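PDB 3O8S: ADP-ribose pyrophosphatase from Streptococcus suis, which probably hydrolyses the pyrophosphate linkage of ADP-ribose or a related nucleoside diphosphate derivative, as a Nudix-family hydrolase. Local coordinates for residues A[84-87]-A[93-96]; A[86-91]-A[181-186]; A[98-103]-A[107-112]. All blocks are in the same frame, centred on the assembly; numbering follows the deposited sequence.

Contact 1: residues A[84-87]-A[93-96]; sequences LLVQ and WSLP. With EDO (1,2-ethanediol), chain F.
Gln87 lies across one face of the Trp93 indole in a β-hairpin of the Nudix fold, where strands 82-87 and 93-99 run antiparallel. CB of Gln87 stands 3.5 Å from the centroid of the six-membered ring of Trp93, only 6° off the normal, a clear CH-π contact. With CG anti to the backbone N (chi1 -166°) and the chain extended, the amide of Gln87 continues over the indole, its plane inclined 29° to the ring. A long, flexible glutamine thus offers methylenes to the aromatic face at this partly exposed border. The ring edge is met by Leu85 O, 3.6 Å from Trp93 CZ3, and Leu85 CB packs against CE3.

Val86 and Ser94 form the hydrogen-bonded pair: Val86 N to Ser94 O is 2.7 Å and Ser94 N to Val86 O is 2.9 Å. On the sheet face carrying Val86, β-branched and well suited to a strand, apolar contacts continue from Val86 CG1 and Leu84 CD2 to the Pro96 ring. Helix 106-118 covers this side through Val114, Glu117 and Ala118, whereas Leu85 and Leu95 meet Leu189 of helix 186-197. Phe171 packs edge-to-face with Trp93. The small hydroxyl of Ser94 turns to a bound 1,2-ethanediol, OG lying 2.6 Å from its O2 in a hydrogen bond.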
loop_
_atom_site.group_PDB
_atom_site.type_symbol
_atom_site.label_atom_id
_atom_site.label_comp_id
_atom_site.label_asym_id
_atom_site.label_seq_id
_atom_site.Cartn_x
_atom_site.Cartn_y
_atom_site.Cartn_z
ATOM N N LEU A 84 15.828 9.715 -9.761
ATOM C CA LEU A 84 15.641 9.457 -11.193
ATOM C C LEU A 84 14.236 9.917 -11.669
ATOM O O LEU A 84 13.203 9.490 -11.128
ATOM C CB LEU A 84 15.879 7.990 -11.601
ATOM C CG LEU A 84 15.631 7.780 -13.111
ATOM C CD1 LEU A 84 16.897 7.818 -13.949
ATOM C CD2 LEU A 84 14.712 6.639 -13.377
ATOM N N LEU A 85 14.216 10.745 -12.713
ATOM C CA LEU A 85 12.977 11.240 -13.333
ATOM C C LEU A 85 13.003 10.940 -14.814
ATOM O O LEU A 85 14.076 10.924 -15.420
ATOM C CB LEU A 85 12.752 12.752 -13.091
ATOM C CG LEU A 85 12.643 13.195 -11.622
ATOM C CD1 LEU A 85 12.807 14.671 -11.489
ATOM C CD2 LEU A 85 11.360 12.710 -10.956
ATOM N N VAL A 86 11.824 10.657 -15.380
ATOM C CA VAL A 86 11.648 10.376 -16.800
ATOM C C VAL A 86 10.790 11.481 -17.405
ATOM O O VAL A 86 9.859 11.981 -16.756
ATOM C CB VAL A 86 11.103 8.954 -17.109
ATOM C CG1 VAL A 86 12.168 7.891 -16.834
ATOM C CG2 VAL A 86 9.811 8.648 -16.345
ATOM N N GLN A 87 11.133 11.893 -18.628
ATOM C CA GLN A 87 10.428 12.963 -19.324
ATOM C C GLN A 87 9.473 12.395 -20.358
ATOM O O GLN A 87 9.843 11.491 -21.116
ATOM C CB GLN A 87 11.432 13.905 -19.998
ATOM C CG GLN A 87 10.830 15.225 -20.466
ATOM C CD GLN A 87 11.806 16.044 -21.267
ATOM O OE1 GLN A 87 12.635 15.513 -22.006
ATOM N NE2 GLN A 87 11.723 17.357 -21.133
ATOM N N TRP A 93 8.340 16.058 -16.194
ATOM C CA TRP A 93 9.124 14.996 -15.582
ATOM C C TRP A 93 8.398 14.309 -14.450
ATOM O O TRP A 93 7.657 14.932 -13.670
ATOM C CB TRP A 93 10.461 15.550 -15.096
ATOM C CG TRP A 93 11.312 16.089 -16.217
ATOM C CD1 TRP A 93 11.140 17.270 -16.883
ATOM C CD2 TRP A 93 12.450 15.453 -16.813
ATOM N NE1 TRP A 93 12.117 17.424 -17.833
ATOM C CE2 TRP A 93 12.950 16.332 -17.801
ATOM C CE3 TRP A 93 13.129 14.244 -16.576
ATOM C CZ2 TRP A 93 14.063 16.015 -18.592
ATOM C CZ3 TRP A 93 14.233 13.933 -17.350
ATOM C CH2 TRP A 93 14.690 14.811 -18.351
ATOM N N SER A 94 8.591 12.996 -14.375
ATOM C CA SER A 94 7.936 12.230 -13.339
ATOM C C SER A 94 8.752 10.992 -12.972
ATOM O O SER A 94 9.664 10.589 -13.693
ATOM C CB SER A 94 6.519 11.838 -13.774
ATOM O OG SER A 94 6.494 11.016 -14.929
ATOM N N LEU A 95 8.431 10.413 -11.834
ATOM C CA LEU A 95 9.013 9.155 -11.412
ATOM C C LEU A 95 8.522 8.072 -12.355
ATOM O O LEU A 95 7.339 8.118 -12.751
ATOM C CB LEU A 95 8.562 8.800 -9.977
ATOM C CG LEU A 95 8.965 9.706 -8.835
ATOM C CD1 LEU A 95 8.297 9.243 -7.544
ATOM C CD2 LEU A 95 10.461 9.720 -8.678
ATOM N N PRO A 96 9.352 7.062 -12.694
ATOM C CA PRO A 96 8.836 5.963 -13.526
ATOM C C PRO A 96 7.649 5.318 -12.812
ATOM O O PRO A 96 7.611 5.265 -11.577
ATOM C CB PRO A 96 10.035 5.007 -13.650
ATOM C CG PRO A 96 11.220 5.876 -13.419
ATOM C CD PRO A 96 10.776 6.858 -12.362
HETATM C C1 EDO F . 5.805 7.938 -17.801
HETATM O O1 EDO F . 4.689 7.129 -18.188
HETATM C C2 EDO F . 5.893 7.970 -16.282
HETATM O O2 EDO F . 5.085 9.032 -15.771
#

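Contact 2: residues A[86-91]-A[181-186]; sequences VQENDG and LGKNTA. With EDO (1,2-ethanediol), chain F.
Glu88 and Lys183 reach for each other from opposite directions and meet in a salt bridge between the end of the hairpin and a loop. Lys183 carries its charge on a fully extended chain, chi2 to chi4 all within a few degrees of 180°, and NZ arrives 2.8 Å from Glu88 OE1. It approaches on the syn side of that oxygen, 17° out of the carboxylate plane. Glu88 likewise has CD anti to its CA (chi2 174°), which carries the carboxylate out toward the lysine. Glu88 OE2 is just as near to NZ, at 2.8 Å, so the ammonium group sits before the mouth of the carboxylate and not beside one oxygen. A long chain on each side is what lets the two segments meet with so little buried surface.

The same NZ donates to O2 of the bound 1,2-ethanediol, 3.1 Å away, and Lys183 makes a cation-π contact with Tyr180. The carboxylate and the Tyr180 ring should both stabilise the ammonium charge.

Glu88 is positioned by the type I turn it opens: Gly91 N donates to Glu88 O over 2.8 Å, and Gly91 adopts a positive phi, which a residue without a side chain does easily. Gln87 NE2 adds a weak bond to Gly91 O.

In segment 181-186, Thr185 is the N-cap of helix 186-197. The bridge therefore ties the turn between strands 82-87 and 93-99 to the loop that leads from strand 167-171 into that helix.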
loop_
_atom_site.group_PDB
_atom_site.type_symbol
_atom_site.label_atom_id
_atom_site.label_comp_id
_atom_site.label_asym_id
_atom_site.label_seq_id
_atom_site.Cartn_x
_atom_site.Cartn_y
_atom_site.Cartn_z
ATOM N N VAL A 86 11.824 10.657 -15.380
ATOM C CA VAL A 86 11.648 10.376 -16.800
ATOM C C VAL A 86 10.790 11.481 -17.405
ATOM O O VAL A 86 9.859 11.981 -16.756
ATOM C CB VAL A 86 11.103 8.954 -17.109
ATOM C CG1 VAL A 86 12.168 7.891 -16.834
ATOM C CG2 VAL A 86 9.811 8.648 -16.345
ATOM N N GLN A 87 11.133 11.893 -18.628
ATOM C CA GLN A 87 10.428 12.963 -19.324
ATOM C C GLN A 87 9.473 12.395 -20.358
ATOM O O GLN A 87 9.843 11.491 -21.116
ATOM C CB GLN A 87 11.432 13.905 -19.998
ATOM C CG GLN A 87 10.830 15.225 -20.466
ATOM C CD GLN A 87 11.806 16.044 -21.267
ATOM O OE1 GLN A 87 12.635 15.513 -22.006
ATOM N NE2 GLN A 87 11.723 17.357 -21.133
ATOM N N GLU A 88 8.256 12.978 -20.423
ATOM C CA GLU A 88 7.214 12.589 -21.361
ATOM C C GLU A 88 7.121 13.586 -22.523
ATOM O O GLU A 88 7.732 14.655 -22.448
ATOM C CB GLU A 88 5.876 12.468 -20.626
ATOM C CG GLU A 88 5.759 11.181 -19.841
ATOM C CD GLU A 88 4.509 11.105 -18.995
ATOM O OE1 GLU A 88 4.441 11.819 -17.969
ATOM O OE2 GLU A 88 3.605 10.310 -19.343
ATOM N N ASN A 89 6.363 13.233 -23.596
ATOM C CA ASN A 89 6.182 14.046 -24.822
ATOM C C ASN A 89 5.857 15.527 -24.537
ATOM O O ASN A 89 6.355 16.394 -25.250
ATOM C CB ASN A 89 5.082 13.461 -25.724
ATOM C CG ASN A 89 5.433 12.170 -26.430
ATOM O OD1 ASN A 89 6.580 11.706 -26.431
ATOM N ND2 ASN A 89 4.440 11.563 -27.066
ATOM N N ASP A 90 5.061 15.805 -23.484
ATOM C CA ASP A 90 4.662 17.142 -23.047
ATOM C C ASP A 90 5.794 17.943 -22.331
ATOM O O ASP A 90 5.565 19.081 -21.919
ATOM C CB ASP A 90 3.431 17.043 -22.136
ATOM C CG ASP A 90 3.537 16.001 -21.034
ATOM O OD1 ASP A 90 3.515 14.792 -21.355
ATOM O OD2 ASP A 90 3.578 16.394 -19.855
ATOM N N GLY A 91 6.983 17.356 -22.205
ATOM C CA GLY A 91 8.142 17.981 -21.565
ATOM C C GLY A 91 8.184 17.978 -20.041
ATOM O O GLY A 91 9.087 18.583 -19.454
ATOM N N LEU A 181 2.843 17.358 -11.815
ATOM C CA LEU A 181 2.373 17.451 -10.425
ATOM C C LEU A 181 1.254 16.460 -10.079
ATOM O O LEU A 181 1.249 15.944 -8.953
ATOM C CB LEU A 181 1.973 18.886 -10.051
ATOM C CG LEU A 181 3.131 19.917 -10.100
ATOM C CD1 LEU A 181 2.617 21.338 -10.014
ATOM C CD2 LEU A 181 4.214 19.630 -9.026
ATOM N N GLY A 182 0.386 16.142 -11.049
ATOM C CA GLY A 182 -0.664 15.136 -10.887
ATOM C C GLY A 182 -0.087 13.751 -10.610
ATOM O O GLY A 182 -0.729 12.920 -9.961
ATOM N N LYS A 183 1.155 13.509 -11.074
ATOM C CA LYS A 183 1.882 12.251 -10.897
ATOM C C LYS A 183 2.752 12.285 -9.648
ATOM O O LYS A 183 2.767 11.309 -8.904
ATOM C CB LYS A 183 2.733 11.928 -12.135
ATOM C CG LYS A 183 1.879 11.431 -13.279
ATOM C CD LYS A 183 2.674 11.124 -14.508
ATOM C CE LYS A 183 1.742 10.550 -15.536
ATOM N NZ LYS A 183 2.427 10.322 -16.819
ATOM N N ASN A 184 3.465 13.398 -9.405
ATOM C CA ASN A 184 4.326 13.532 -8.231
ATOM C C ASN A 184 4.621 14.995 -7.911
ATOM O O ASN A 184 5.080 15.729 -8.776
ATOM C CB ASN A 184 5.663 12.745 -8.413
ATOM C CG ASN A 184 6.207 12.774 -9.833
ATOM O OD1 ASN A 184 6.288 11.751 -10.500
ATOM N ND2 ASN A 184 6.531 13.949 -10.360
ATOM N N THR A 185 4.378 15.404 -6.659
ATOM C CA THR A 185 4.700 16.746 -6.167
ATOM C C THR A 185 6.160 16.751 -5.670
ATOM O O THR A 185 6.737 15.676 -5.436
ATOM C CB THR A 185 3.742 17.146 -5.023
ATOM O OG1 THR A 185 3.896 16.197 -3.970
ATOM C CG2 THR A 185 2.270 17.227 -5.452
ATOM N N ALA A 186 6.742 17.956 -5.464
ATOM C CA ALA A 186 8.103 18.118 -4.920
ATOM C C ALA A 186 8.165 17.519 -3.490
ATOM O O ALA A 186 9.143 16.858 -3.122
ATOM C CB ALA A 186 8.485 19.598 -4.915
HETATM C C1 EDO F . 5.805 7.938 -17.801
HETATM O O1 EDO F . 4.689 7.129 -18.188
HETATM C C2 EDO F . 5.893 7.970 -16.282
HETATM O O2 EDO F . 5.085 9.032 -15.771
#

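Contact 3: residues A[98-103]-A[107-112]; sequences GWCDVD and KDNVVK
Asn109 reaches from its helix to the loop beyond strand 93-99 and takes hold of the backbone at Asp101. Its CG is anti to the backbone N (chi1 -164°), which carries the amide outward from the helix axis toward the loop. There OD1 accepts the N-H of Asp101 over 2.8 Å in a nearly straight bond. The donor lies well above the amide plane of Asn109, 53° out of it, so the bond does not follow a lone pair. The other end of the amide is used too: ND2 donates to Thr73 OG1 of strand 70-79, a hydroxyl also hydrogen-bonded to Gly98 O. An asparagine suits this buried spot because one short, flat group can accept from the loop and donate to the sheet at once, and the two bonds fix which way round the amide sits.

The end of the strand, the loop and helix 106-118 probably correspond to the Nudix box, a loop-helix-loop motif that in this family generally carries metal-binding glutamates. Gly98, near the end of the strand, has backbone angles (phi 138°) that suit a residue without a side chain.

Cys100 also sets its side chain anti to its N, and SG lies 3.8 Å from Asn109 CB, in van der Waals contact at the root of the amide. ND2 of Asn109 passes 3.4 Å from Cys100 CA.

Of the Asp101 side chain, CB comes nearest, 3.4 Å from Asn109 OD1; its carboxylate turns off the helix, and Asp101 OD1 accepts a weak bond from Asp103 N. Nearby, the second subunit packs its Pro69 on Cys100, and its Lys135 forms a salt bridge with Asp108.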
loop_
_atom_site.group_PDB
_atom_site.type_symbol
_atom_site.label_atom_id
_atom_site.label_comp_id
_atom_site.label_asym_id
_atom_site.label_seq_id
_atom_site.Cartn_x
_atom_site.Cartn_y
_atom_site.Cartn_z
ATOM N N GLY A 98 3.120 4.286 -13.275
ATOM C CA GLY A 98 1.857 4.234 -13.985
ATOM C C GLY A 98 0.895 3.287 -13.320
ATOM O O GLY A 98 1.164 2.757 -12.232
ATOM N N TRP A 99 -0.241 3.089 -13.969
ATOM C CA TRP A 99 -1.305 2.238 -13.467
ATOM C C TRP A 99 -0.877 0.794 -13.470
ATOM O O TRP A 99 -0.240 0.317 -14.413
ATOM C CB TRP A 99 -2.597 2.452 -14.245
ATOM C CG TRP A 99 -3.255 3.756 -13.910
ATOM C CD1 TRP A 99 -3.683 4.170 -12.682
ATOM C CD2 TRP A 99 -3.574 4.812 -14.824
ATOM N NE1 TRP A 99 -4.245 5.422 -12.772
ATOM C CE2 TRP A 99 -4.202 5.837 -14.078
ATOM C CE3 TRP A 99 -3.381 4.996 -16.206
ATOM C CZ2 TRP A 99 -4.643 7.029 -14.667
ATOM C CZ3 TRP A 99 -3.817 6.178 -16.790
ATOM C CH2 TRP A 99 -4.449 7.174 -16.027
ATOM N N CYS A 100 -1.168 0.133 -12.359
ATOM C CA CYS A 100 -0.791 -1.232 -12.089
ATOM C C CYS A 100 -1.528 -2.189 -13.003
ATOM O O CYS A 100 -2.758 -2.194 -13.039
ATOM C CB CYS A 100 -1.023 -1.567 -10.617
ATOM S SG CYS A 100 -0.319 -3.150 -10.097
ATOM N N ASP A 101 -0.759 -2.978 -13.771
ATOM C CA ASP A 101 -1.269 -4.019 -14.663
ATOM C C ASP A 101 -2.142 -4.962 -13.833
ATOM O O ASP A 101 -1.765 -5.320 -12.711
ATOM C CB ASP A 101 -0.097 -4.763 -15.317
ATOM C CG ASP A 101 -0.470 -5.493 -16.579
ATOM O OD1 ASP A 101 -1.046 -6.599 -16.477
ATOM O OD2 ASP A 101 -0.165 -4.974 -17.671
ATOM N N VAL A 102 -3.334 -5.289 -14.346
ATOM C CA VAL A 102 -4.345 -6.105 -13.663
ATOM C C VAL A 102 -3.775 -7.461 -13.202
ATOM O O VAL A 102 -4.071 -7.876 -12.087
ATOM C CB VAL A 102 -5.631 -6.311 -14.517
ATOM C CG1 VAL A 102 -6.828 -6.627 -13.627
ATOM C CG2 VAL A 102 -5.929 -5.095 -15.394
ATOM N N ASP A 103 -2.946 -8.117 -14.025
ATOM C CA ASP A 103 -2.391 -9.436 -13.718
ATOM C C ASP A 103 -1.042 -9.377 -12.995
ATOM O O ASP A 103 -0.458 -10.427 -12.727
ATOM C CB ASP A 103 -2.265 -10.271 -15.011
ATOM C CG ASP A 103 -3.584 -10.576 -15.702
ATOM O OD1 ASP A 103 -4.644 -10.146 -15.184
ATOM O OD2 ASP A 103 -3.559 -11.241 -16.762
ATOM N N LYS A 107 4.966 -4.757 -6.801
ATOM C CA LYS A 107 6.408 -4.922 -6.970
ATOM C C LYS A 107 6.761 -5.263 -8.408
ATOM O O LYS A 107 7.591 -4.559 -8.978
ATOM C CB LYS A 107 6.923 -5.998 -6.002
ATOM C CG LYS A 107 8.394 -6.336 -6.078
ATOM C CD LYS A 107 8.825 -7.267 -4.940
ATOM C CE LYS A 107 9.101 -6.529 -3.644
ATOM N NZ LYS A 107 9.624 -7.421 -2.571
ATOM N N ASP A 108 6.119 -6.302 -9.019
ATOM C CA ASP A 108 6.429 -6.710 -10.392
ATOM C C ASP A 108 6.146 -5.574 -11.360
ATOM O O ASP A 108 6.929 -5.340 -12.292
ATOM C CB ASP A 108 5.646 -7.985 -10.799
ATOM C CG ASP A 108 6.030 -9.242 -10.031
ATOM O OD1 ASP A 108 7.188 -9.322 -9.556
ATOM O OD2 ASP A 108 5.173 -10.149 -9.909
ATOM N N ASN A 109 5.037 -4.857 -11.119
ATOM C CA ASN A 109 4.606 -3.739 -11.936
ATOM C C ASN A 109 5.632 -2.571 -11.919
ATOM O O ASN A 109 5.989 -2.112 -13.003
ATOM C CB ASN A 109 3.229 -3.265 -11.496
ATOM C CG ASN A 109 2.566 -2.383 -12.496
ATOM O OD1 ASN A 109 2.004 -2.840 -13.492
ATOM N ND2 ASN A 109 2.623 -1.093 -12.248
ATOM N N VAL A 110 6.128 -2.116 -10.726
ATOM C CA VAL A 110 7.108 -1.004 -10.688
ATOM C C VAL A 110 8.407 -1.375 -11.390
ATOM O O VAL A 110 8.916 -0.573 -12.157
ATOM C CB VAL A 110 7.447 -0.372 -9.300
ATOM C CG1 VAL A 110 6.386 0.584 -8.851
ATOM C CG2 VAL A 110 7.777 -1.398 -8.230
ATOM N N VAL A 111 8.949 -2.558 -11.099
ATOM C CA VAL A 111 10.191 -3.068 -11.687
ATOM C C VAL A 111 10.092 -3.121 -13.230
ATOM O O VAL A 111 11.050 -2.733 -13.900
ATOM C CB VAL A 111 10.552 -4.452 -11.084
ATOM C CG1 VAL A 111 11.729 -5.100 -11.814
ATOM C CG2 VAL A 111 10.839 -4.330 -9.588
ATOM N N LYS A 112 8.959 -3.618 -13.782
ATOM C CA LYS A 112 8.768 -3.711 -15.229
ATOM C C LYS A 112 8.633 -2.310 -15.834
ATOM O O LYS A 112 9.173 -2.060 -16.908
ATOM C CB LYS A 112 7.546 -4.587 -15.596
#

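Overall arrangement
Contacts 1 and 2 lie side by side, their centres about 6 Å apart, sharing Val86 and Gln87 and the bound 1,2-ethanediol, which is hydrogen-bonded to Ser94 of one, Lys183 of the other and Arg74 nearby. The diol is probably from the crystallisation liquor. A probable hydrogen bond, 2.9 Å from Leu95 N to Asn184 OD1, also joins them. Contact 3 follows contact 1 along strand 93-99, with centres about 16 Å apart, and is nested within the long loop closed by contact 2, about 18 Å away between centres. The strand thus runs from the hairpin into the Nudix box, whose helix 106-118 both packs on contact 1 and supplies Asn109 to contact 3.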